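Local coordinates for protein multisubunit Na+/H+ antiporter, A subunit (Anoxybacillus flavithermus, PDB 6Z16) that probably takes part in exchanging sodium ions for protons across the cell membrane, as the A subunit of a multisubunit Mrp-type antiporter, at residues 146-150 with 271-277; 464-469 with 564-570. All blocks are in the same frame, centred on the assembly; numbering follows the deposited sequence.

Contact 1. Residues 146-150 with 271-277; sequences FMGAM and YLHSATM
Phe146 pushes its ring into the turn made by Tyr271, Leu272, Thr276 and Met277, and this is the dense part of the contact. Its CG lies anti to the backbone N (chi1 176°), which sends the ring out to the facing helix. Leu272 CG sits over one face, 3.9 Å from the ring centroid, a CH-pi contact. Thr276 OG1 and Tyr271 CE2 meet the ring at its edge, in its plane; Tyr271 CE2 is 3.5 Å from Phe146 CD2. The two ring planes stand at 81°, an oblique pair. Thr276 OG1 donates a 3.0 Å hydrogen bond to Tyr271 O. That oxygen also accepts from Ala275 N, on the opposite face of its plane. The bond spans a wider pi-type turn. The two methionines make fewer contacts. Met147 meets Tyr271 alone, through its OH, and Met150, bent at chi2 and chi3, reaches Thr276 and Met277 with CE. Neither flank faces solvent, since every touching residue is buried. The axes of segments 146-150 and 271-276 come within 12.6 Å at 21°, and long side chains bridge the distance. Helix 159-177 packs on Phe146 and Met277, and helix 105-128 on Met150 and Tyr271.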
ATOM      1  N   PHE A 146      88.861 -18.290 -37.122  1.00 53.69           N
ATOM      2  CA  PHE A 146      89.408 -17.585 -38.275  1.00 45.53           C
ATOM      3  C   PHE A 146      89.788 -18.542 -39.398  1.00 38.32           C
ATOM      4  O   PHE A 146      89.553 -18.250 -40.577  1.00 35.69           O
ATOM      5  CB  PHE A 146      90.612 -16.759 -37.841  1.00 49.89           C
ATOM      6  CG  PHE A 146      91.292 -16.070 -38.966  1.00 67.36           C
ATOM      7  CD1 PHE A 146      90.713 -14.974 -39.574  1.00 72.31           C
ATOM      8  CD2 PHE A 146      92.512 -16.523 -39.422  1.00 75.94           C
ATOM      9  CE1 PHE A 146      91.341 -14.344 -40.617  1.00 85.07           C
ATOM     10  CE2 PHE A 146      93.139 -15.903 -40.464  1.00 83.84           C
ATOM     11  CZ  PHE A 146      92.556 -14.810 -41.062  1.00 96.02           C
ATOM     12  N   MET A 147      90.361 -19.695 -39.048  1.00 44.91           N
ATOM     13  CA  MET A 147      90.750 -20.677 -40.055  1.00 44.19           C
ATOM     14  C   MET A 147      89.536 -21.279 -40.751  1.00 41.35           C
ATOM     15  O   MET A 147      89.529 -21.421 -41.983  1.00 43.01           O
ATOM     16  CB  MET A 147      91.593 -21.770 -39.409  1.00 36.02           C
ATOM     17  CG  MET A 147      92.173 -22.763 -40.380  1.00 43.58           C
ATOM     18  SD  MET A 147      93.088 -24.047 -39.521  1.00 79.54           S
ATOM     19  CE  MET A 147      94.495 -23.116 -38.939  1.00 61.29           C
ATOM     20  N   GLY A 148      88.495 -21.618 -39.985  1.00 30.16           N
ATOM     21  CA  GLY A 148      87.276 -22.121 -40.595  1.00 24.55           C
ATOM     22  C   GLY A 148      86.571 -21.081 -41.443  1.00 32.34           C
ATOM     23  O   GLY A 148      86.033 -21.399 -42.509  1.00 28.03           O
ATOM     24  N   ALA A 149      86.618 -19.816 -41.014  1.00 38.12           N
ATOM     25  CA  ALA A 149      86.008 -18.736 -41.780  1.00 33.51           C
ATOM     26  C   ALA A 149      86.738 -18.500 -43.094  1.00 32.16           C
ATOM     27  O   ALA A 149      86.106 -18.276 -44.127  1.00 28.18           O
ATOM     28  CB  ALA A 149      85.991 -17.460 -40.947  1.00 24.66           C
ATOM     29  N   MET A 150      88.068 -18.580 -43.079  1.00 36.15           N
ATOM     30  CA  MET A 150      88.838 -18.346 -44.293  1.00 28.12           C
ATOM     31  C   MET A 150      88.693 -19.498 -45.279  1.00 23.12           C
ATOM     32  O   MET A 150      88.577 -19.274 -46.496  1.00 17.68           O
ATOM     33  CB  MET A 150      90.297 -18.124 -43.926  1.00 35.12           C
ATOM     34  CG  MET A 150      91.142 -17.670 -45.067  1.00 59.27           C
ATOM     35  SD  MET A 150      90.527 -16.131 -45.715  1.00 69.36           S
ATOM     36  CE  MET A 150      90.872 -15.150 -44.282  1.00 43.46           C
ATOM     37  N   TYR A 271     100.361 -15.306 -39.580  1.00 59.08           N
ATOM     38  CA  TYR A 271      99.310 -16.036 -40.285  1.00 68.63           C
ATOM     39  C   TYR A 271      98.330 -15.098 -40.981  1.00 74.26           C
ATOM     40  O   TYR A 271      98.150 -15.167 -42.209  1.00 74.51           O
ATOM     41  CB  TYR A 271      98.596 -16.946 -39.287  1.00 79.79           C
ATOM     42  CG  TYR A 271      97.525 -17.823 -39.858  1.00 89.35           C
ATOM     43  CD1 TYR A 271      97.827 -18.760 -40.819  1.00 95.98           C
ATOM     44  CD2 TYR A 271      96.231 -17.785 -39.366  1.00109.99           C
ATOM     45  CE1 TYR A 271      96.861 -19.584 -41.329  1.00114.03           C
ATOM     46  CE2 TYR A 271      95.260 -18.622 -39.870  1.00122.00           C
ATOM     47  CZ  TYR A 271      95.588 -19.518 -40.854  1.00122.24           C
ATOM     48  OH  TYR A 271      94.644 -20.361 -41.381  1.00125.74           O
ATOM     49  N   LEU A 272      97.740 -14.169 -40.219  1.00 91.31           N
ATOM     50  CA  LEU A 272      96.698 -13.295 -40.746  1.00 94.27           C
ATOM     51  C   LEU A 272      97.255 -12.308 -41.760  1.00 85.96           C
ATOM     52  O   LEU A 272      96.724 -12.179 -42.869  1.00 80.64           O
ATOM     53  CB  LEU A 272      96.016 -12.546 -39.598  1.00 98.02           C
ATOM     54  CG  LEU A 272      94.887 -13.204 -38.797  1.00 79.56           C
ATOM     55  CD1 LEU A 272      95.369 -14.304 -37.872  1.00 80.83           C
ATOM     56  CD2 LEU A 272      94.147 -12.151 -38.009  1.00 83.59           C
ATOM     57  N   HIS A 273      98.324 -11.599 -41.406  1.00 89.60           N
ATOM     58  CA  HIS A 273      98.818 -10.528 -42.240  1.00 86.29           C
ATOM     59  C   HIS A 273      99.975 -10.984 -43.115  1.00 70.43           C
ATOM     60  O   HIS A 273     100.780 -10.156 -43.549  1.00 78.09           O
ATOM     61  CB  HIS A 273      99.206  -9.358 -41.344  1.00111.94           C
ATOM     62  CG  HIS A 273      98.215  -9.123 -40.248  1.00127.40           C
ATOM     63  ND1 HIS A 273      96.900  -8.794 -40.492  1.00124.76           N
ATOM     64  CD2 HIS A 273      98.345  -9.178 -38.902  1.00128.35           C
ATOM     65  CE1 HIS A 273      96.261  -8.662 -39.342  1.00116.74           C
ATOM     66  NE2 HIS A 273      97.117  -8.883 -38.362  1.00118.02           N
ATOM     67  N   SER A 274     100.093 -12.287 -43.348  1.00 69.41           N
ATOM     68  CA  SER A 274     100.927 -12.800 -44.416  1.00 76.20           C
ATOM     69  C   SER A 274     100.145 -13.629 -45.416  1.00 76.45           C
ATOM     70  O   SER A 274     100.312 -13.437 -46.623  1.00 86.68           O
ATOM     71  CB  SER A 274     102.056 -13.642 -43.823  1.00 88.72           C
ATOM     72  OG  SER A 274     102.841 -12.849 -42.961  1.00104.05           O
ATOM     73  N   ALA A 275      99.297 -14.557 -44.963  1.00 75.71           N
ATOM     74  CA  ALA A 275      98.830 -15.581 -45.879  1.00 78.01           C
ATOM     75  C   ALA A 275      97.326 -15.662 -46.072  1.00 84.63           C
ATOM     76  O   ALA A 275      96.895 -16.184 -47.103  1.00 88.11           O
ATOM     77  CB  ALA A 275      99.328 -16.957 -45.427  1.00 77.21           C
ATOM     78  N   THR A 276      96.515 -15.189 -45.131  1.00 80.91           N
ATOM     79  CA  THR A 276      95.092 -15.507 -45.172  1.00 90.92           C
ATOM     80  C   THR A 276      94.183 -14.304 -45.373  1.00 84.53           C
ATOM     81  O   THR A 276      93.439 -14.271 -46.358  1.00 82.60           O
ATOM     82  CB  THR A 276      94.723 -16.248 -43.891  1.00 99.21           C
ATOM     83  OG1 THR A 276      95.218 -15.507 -42.773  1.00100.44           O
ATOM     84  CG2 THR A 276      95.323 -17.631 -43.897  1.00111.11           C
ATOM     85  N   MET A 277      94.207 -13.312 -44.483  1.00 74.47           N
ATOM     86  CA  MET A 277      93.155 -12.302 -44.540  1.00 71.60           C
ATOM     87  C   MET A 277      93.454 -11.228 -45.569  1.00 69.75           C
ATOM     88  O   MET A 277      92.571 -10.843 -46.343  1.00 61.20           O
ATOM     89  CB  MET A 277      92.932 -11.676 -43.170  1.00 75.77           C
ATOM     90  CG  MET A 277      91.857 -10.613 -43.195  1.00 85.82           C
ATOM     91  SD  MET A 277      91.539  -9.922 -41.587  1.00111.11           S
ATOM     92  CE  MET A 277      93.119  -9.168 -41.254  1.00 97.50           C
TER

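Contact 2. Residues 464-469 with 564-570; sequences FLYSAL and LVLYRTF
Two predicted transmembrane helices meet here, 451-472 and 552-567, the second near its C-terminal end. Leu465 CD1 lies 3.7 Å from Tyr567 CD1, at the edge of the tyrosine ring and in its plane. Leu469 CB comes obliquely to the same ring, 3.6 Å from Tyr567 CE1. The tyrosine CG is anti to its own N (chi1 177°), and this carries the ring across to the leucines. Its OH is hydrogen-bonded to Ser472, further along the leucines' helix. Beyond Tyr567 the chain makes a type I beta turn from Tyr567 to Phe570, which brings Phe570 back against the same helix. Leu469 CD1 then sits over one face of the Phe570 ring, 4.0 Å from its centroid, as a CH-pi contact. Replacing Tyr567 by an alanine is likely to open a gap beside Leu465 and Leu469 and to leave Ser472 without its phenolic partner. Leu465 CD2 approaches Leu566 CD2 and Phe570 CD1 more loosely, at 4.3 Å from each. At the other end Phe464 CZ touches Leu564 CD1 at 3.7 Å, with Leu564 on the surface. Trp573 packs on Leu465 and Leu566, and meets Phe570 edge-to-face.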
ATOM      1  N   PHE A 464     114.309  -2.851 -52.617  1.00 65.84           N
ATOM      2  CA  PHE A 464     115.622  -3.383 -52.273  1.00 61.65           C
ATOM      3  C   PHE A 464     116.175  -2.673 -51.061  1.00 59.91           C
ATOM      4  O   PHE A 464     116.647  -3.337 -50.124  1.00 65.88           O
ATOM      5  CB  PHE A 464     116.579  -3.244 -53.456  1.00 66.61           C
ATOM      6  CG  PHE A 464     117.938  -3.831 -53.206  1.00 88.04           C
ATOM      7  CD1 PHE A 464     118.146  -5.196 -53.295  1.00 99.02           C
ATOM      8  CD2 PHE A 464     119.010  -3.017 -52.870  1.00 92.56           C
ATOM      9  CE1 PHE A 464     119.398  -5.736 -53.063  1.00 97.28           C
ATOM     10  CE2 PHE A 464     120.259  -3.550 -52.633  1.00 92.63           C
ATOM     11  CZ  PHE A 464     120.453  -4.910 -52.730  1.00 92.17           C
ATOM     12  N   LEU A 465     115.893  -1.358 -50.980  1.00 63.55           N
ATOM     13  CA  LEU A 465     116.467  -0.505 -49.949  1.00 70.43           C
ATOM     14  C   LEU A 465     116.091  -1.000 -48.569  1.00 76.65           C
ATOM     15  O   LEU A 465     116.977  -1.417 -47.806  1.00 80.61           O
ATOM     16  CB  LEU A 465     116.022   0.941 -50.142  1.00 75.08           C
ATOM     17  CG  LEU A 465     116.575   1.889 -49.082  1.00 81.32           C
ATOM     18  CD1 LEU A 465     118.089   1.887 -49.100  1.00 86.78           C
ATOM     19  CD2 LEU A 465     116.044   3.289 -49.303  1.00 83.94           C
ATOM     20  N   TYR A 466     114.778  -1.160 -48.313  1.00 76.30           N
ATOM     21  CA  TYR A 466     114.401  -1.499 -46.944  1.00 71.82           C
ATOM     22  C   TYR A 466     114.803  -2.921 -46.627  1.00 69.00           C
ATOM     23  O   TYR A 466     115.325  -3.171 -45.531  1.00 70.68           O
ATOM     24  CB  TYR A 466     112.909  -1.269 -46.663  1.00 71.97           C
ATOM     25  CG  TYR A 466     111.890  -2.050 -47.472  1.00 60.70           C
ATOM     26  CD1 TYR A 466     111.244  -1.468 -48.546  1.00 57.77           C
ATOM     27  CD2 TYR A 466     111.551  -3.357 -47.144  1.00 44.78           C
ATOM     28  CE1 TYR A 466     110.289  -2.158 -49.257  1.00 52.70           C
ATOM     29  CE2 TYR A 466     110.630  -4.062 -47.880  1.00 38.35           C
ATOM     30  CZ  TYR A 466     110.004  -3.458 -48.935  1.00 44.76           C
ATOM     31  OH  TYR A 466     109.071  -4.157 -49.658  1.00 48.19           O
ATOM     32  N   SER A 467     114.745  -3.795 -47.644  1.00 74.41           N
ATOM     33  CA  SER A 467     115.091  -5.190 -47.434  1.00 70.37           C
ATOM     34  C   SER A 467     116.562  -5.308 -47.104  1.00 66.10           C
ATOM     35  O   SER A 467     116.917  -5.949 -46.103  1.00 64.74           O
ATOM     36  CB  SER A 467     114.726  -6.015 -48.663  1.00 73.97           C
ATOM     37  OG  SER A 467     115.487  -5.607 -49.778  1.00 93.85           O
ATOM     38  N   ALA A 468     117.396  -4.544 -47.827  1.00 66.00           N
ATOM     39  CA  ALA A 468     118.823  -4.528 -47.540  1.00 73.81           C
ATOM     40  C   ALA A 468     119.053  -3.976 -46.152  1.00 77.96           C
ATOM     41  O   ALA A 468     119.656  -4.651 -45.300  1.00 84.79           O
ATOM     42  CB  ALA A 468     119.567  -3.703 -48.585  1.00 83.17           C
ATOM     43  N   LEU A 469     118.380  -2.849 -45.864  1.00 83.94           N
ATOM     44  CA  LEU A 469     118.514  -2.170 -44.586  1.00101.63           C
ATOM     45  C   LEU A 469     118.072  -3.074 -43.462  1.00109.05           C
ATOM     46  O   LEU A 469     118.753  -3.123 -42.426  1.00110.95           O
ATOM     47  CB  LEU A 469     117.707  -0.870 -44.603  1.00124.47           C
ATOM     48  CG  LEU A 469     117.863   0.175 -43.497  1.00146.25           C
ATOM     49  CD1 LEU A 469     117.690   1.547 -44.106  1.00143.70           C
ATOM     50  CD2 LEU A 469     116.845  -0.015 -42.378  1.00155.57           C
ATOM     51  N   LEU A 564     122.262  -0.740 -54.443  1.00132.70           N
ATOM     52  CA  LEU A 564     123.566  -0.730 -53.780  1.00125.96           C
ATOM     53  C   LEU A 564     124.122   0.681 -53.636  1.00122.65           C
ATOM     54  O   LEU A 564     124.654   1.037 -52.577  1.00118.18           O
ATOM     55  CB  LEU A 564     124.565  -1.617 -54.528  1.00120.79           C
ATOM     56  CG  LEU A 564     124.855  -3.045 -54.047  1.00108.11           C
ATOM     57  CD1 LEU A 564     123.694  -3.998 -54.174  1.00 96.19           C
ATOM     58  CD2 LEU A 564     126.066  -3.596 -54.786  1.00109.36           C
ATOM     59  N   VAL A 565     124.014   1.506 -54.683  1.00122.13           N
ATOM     60  CA  VAL A 565     124.538   2.867 -54.562  1.00119.39           C
ATOM     61  C   VAL A 565     123.591   3.786 -53.810  1.00109.05           C
ATOM     62  O   VAL A 565     123.982   4.905 -53.455  1.00100.55           O
ATOM     63  CB  VAL A 565     124.868   3.510 -55.922  1.00110.81           C
ATOM     64  CG1 VAL A 565     125.852   2.644 -56.696  1.00 99.64           C
ATOM     65  CG2 VAL A 565     123.615   3.786 -56.716  1.00107.24           C
ATOM     66  N   LEU A 566     122.358   3.348 -53.555  1.00111.16           N
ATOM     67  CA  LEU A 566     121.420   4.122 -52.756  1.00109.45           C
ATOM     68  C   LEU A 566     121.498   3.786 -51.273  1.00114.42           C
ATOM     69  O   LEU A 566     121.243   4.659 -50.434  1.00111.34           O
ATOM     70  CB  LEU A 566     119.998   3.881 -53.266  1.00 95.01           C
ATOM     71  CG  LEU A 566     118.855   4.726 -52.715  1.00 99.14           C
ATOM     72  CD1 LEU A 566     119.046   6.173 -53.120  1.00107.84           C
ATOM     73  CD2 LEU A 566     117.522   4.198 -53.205  1.00104.51           C
ATOM     74  N   TYR A 567     121.862   2.549 -50.923  1.00120.19           N
ATOM     75  CA  TYR A 567     121.881   2.174 -49.514  1.00118.44           C
ATOM     76  C   TYR A 567     123.098   2.715 -48.766  1.00117.81           C
ATOM     77  O   TYR A 567     122.982   3.058 -47.585  1.00112.51           O
ATOM     78  CB  TYR A 567     121.806   0.652 -49.361  1.00119.32           C
ATOM     79  CG  TYR A 567     121.889   0.247 -47.912  1.00130.44           C
ATOM     80  CD1 TYR A 567     120.879   0.601 -47.030  1.00138.56           C
ATOM     81  CD2 TYR A 567     122.982  -0.456 -47.418  1.00121.30           C
ATOM     82  CE1 TYR A 567     120.949   0.271 -45.703  1.00133.22           C
ATOM     83  CE2 TYR A 567     123.056  -0.803 -46.081  1.00119.18           C
ATOM     84  CZ  TYR A 567     122.031  -0.435 -45.232  1.00126.58           C
ATOM     85  OH  TYR A 567     122.074  -0.757 -43.899  1.00121.68           O
ATOM     86  N   ARG A 568     124.260   2.803 -49.421  1.00122.37           N
ATOM     87  CA  ARG A 568     125.479   3.220 -48.729  1.00122.20           C
ATOM     88  C   ARG A 568     125.426   4.690 -48.322  1.00118.23           C
ATOM     89  O   ARG A 568     125.990   5.069 -47.289  1.00115.56           O
ATOM     90  CB  ARG A 568     126.694   2.936 -49.617  1.00131.21           C
ATOM     91  CG  ARG A 568     128.050   3.324 -49.036  1.00139.34           C
ATOM     92  CD  ARG A 568     128.385   2.524 -47.785  1.00143.77           C
ATOM     93  NE  ARG A 568     128.575   1.105 -48.067  1.00150.66           N
ATOM     94  CZ  ARG A 568     128.654   0.162 -47.134  1.00151.55           C
ATOM     95  NH1 ARG A 568     128.560   0.484 -45.852  1.00148.38           N
ATOM     96  NH2 ARG A 568     128.830  -1.106 -47.482  1.00148.87           N
ATOM     97  N   THR A 569     124.713   5.516 -49.078  1.00122.65           N
ATOM     98  CA  THR A 569     124.587   6.932 -48.772  1.00126.44           C
ATOM     99  C   THR A 569     123.337   7.261 -47.964  1.00125.08           C
ATOM    100  O   THR A 569     122.981   8.434 -47.862  1.00122.31           O
ATOM    101  CB  THR A 569     124.595   7.746 -50.066  1.00130.65           C
ATOM    102  OG1 THR A 569     123.485   7.353 -50.885  1.00121.21           O
ATOM    103  CG2 THR A 569     125.889   7.512 -50.827  1.00133.18           C
ATOM    104  N   PHE A 570     122.679   6.257 -47.381  1.00128.85           N
ATOM    105  CA  PHE A 570     121.423   6.493 -46.665  1.00129.83           C
ATOM    106  C   PHE A 570     121.518   7.369 -45.406  1.00124.95           C
ATOM    107  O   PHE A 570     120.541   8.093 -45.145  1.00126.21           O
ATOM    108  CB  PHE A 570     120.767   5.140 -46.329  1.00127.49           C
ATOM    109  CG  PHE A 570     119.423   5.257 -45.662  1.00121.95           C
ATOM    110  CD1 PHE A 570     118.294   5.575 -46.400  1.00119.44           C
ATOM    111  CD2 PHE A 570     119.287   5.042 -44.298  1.00116.51           C
ATOM    112  CE1 PHE A 570     117.056   5.681 -45.792  1.00112.31           C
ATOM    113  CE2 PHE A 570     118.055   5.151 -43.683  1.00113.72           C
ATOM    114  CZ  PHE A 570     116.937   5.468 -44.432  1.00111.36           C
TER

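Overall arrangement
Both contacts join helix segments far apart in sequence, but they share no helix. Contact 1 closes along the chain before contact 2 opens. Their centres are about 32 Å apart and they do not touch; the nearest atoms are about 12 Å apart. Contact 1 is wholly buried, and its centre is about 17 Å from the centre of the chain. The centre of contact 2 is about 39 Å from it, and that contact is only partly buried. Neither has a hydrogen bond between its two segments. Each includes a leucine over a phenylalanine face and a hydroxyl-to-backbone bond inside one segment, from Thr276 or Ser467. Contact 2 also has the Tyr567 hydroxyl bonded to Ser472 on the partner helix.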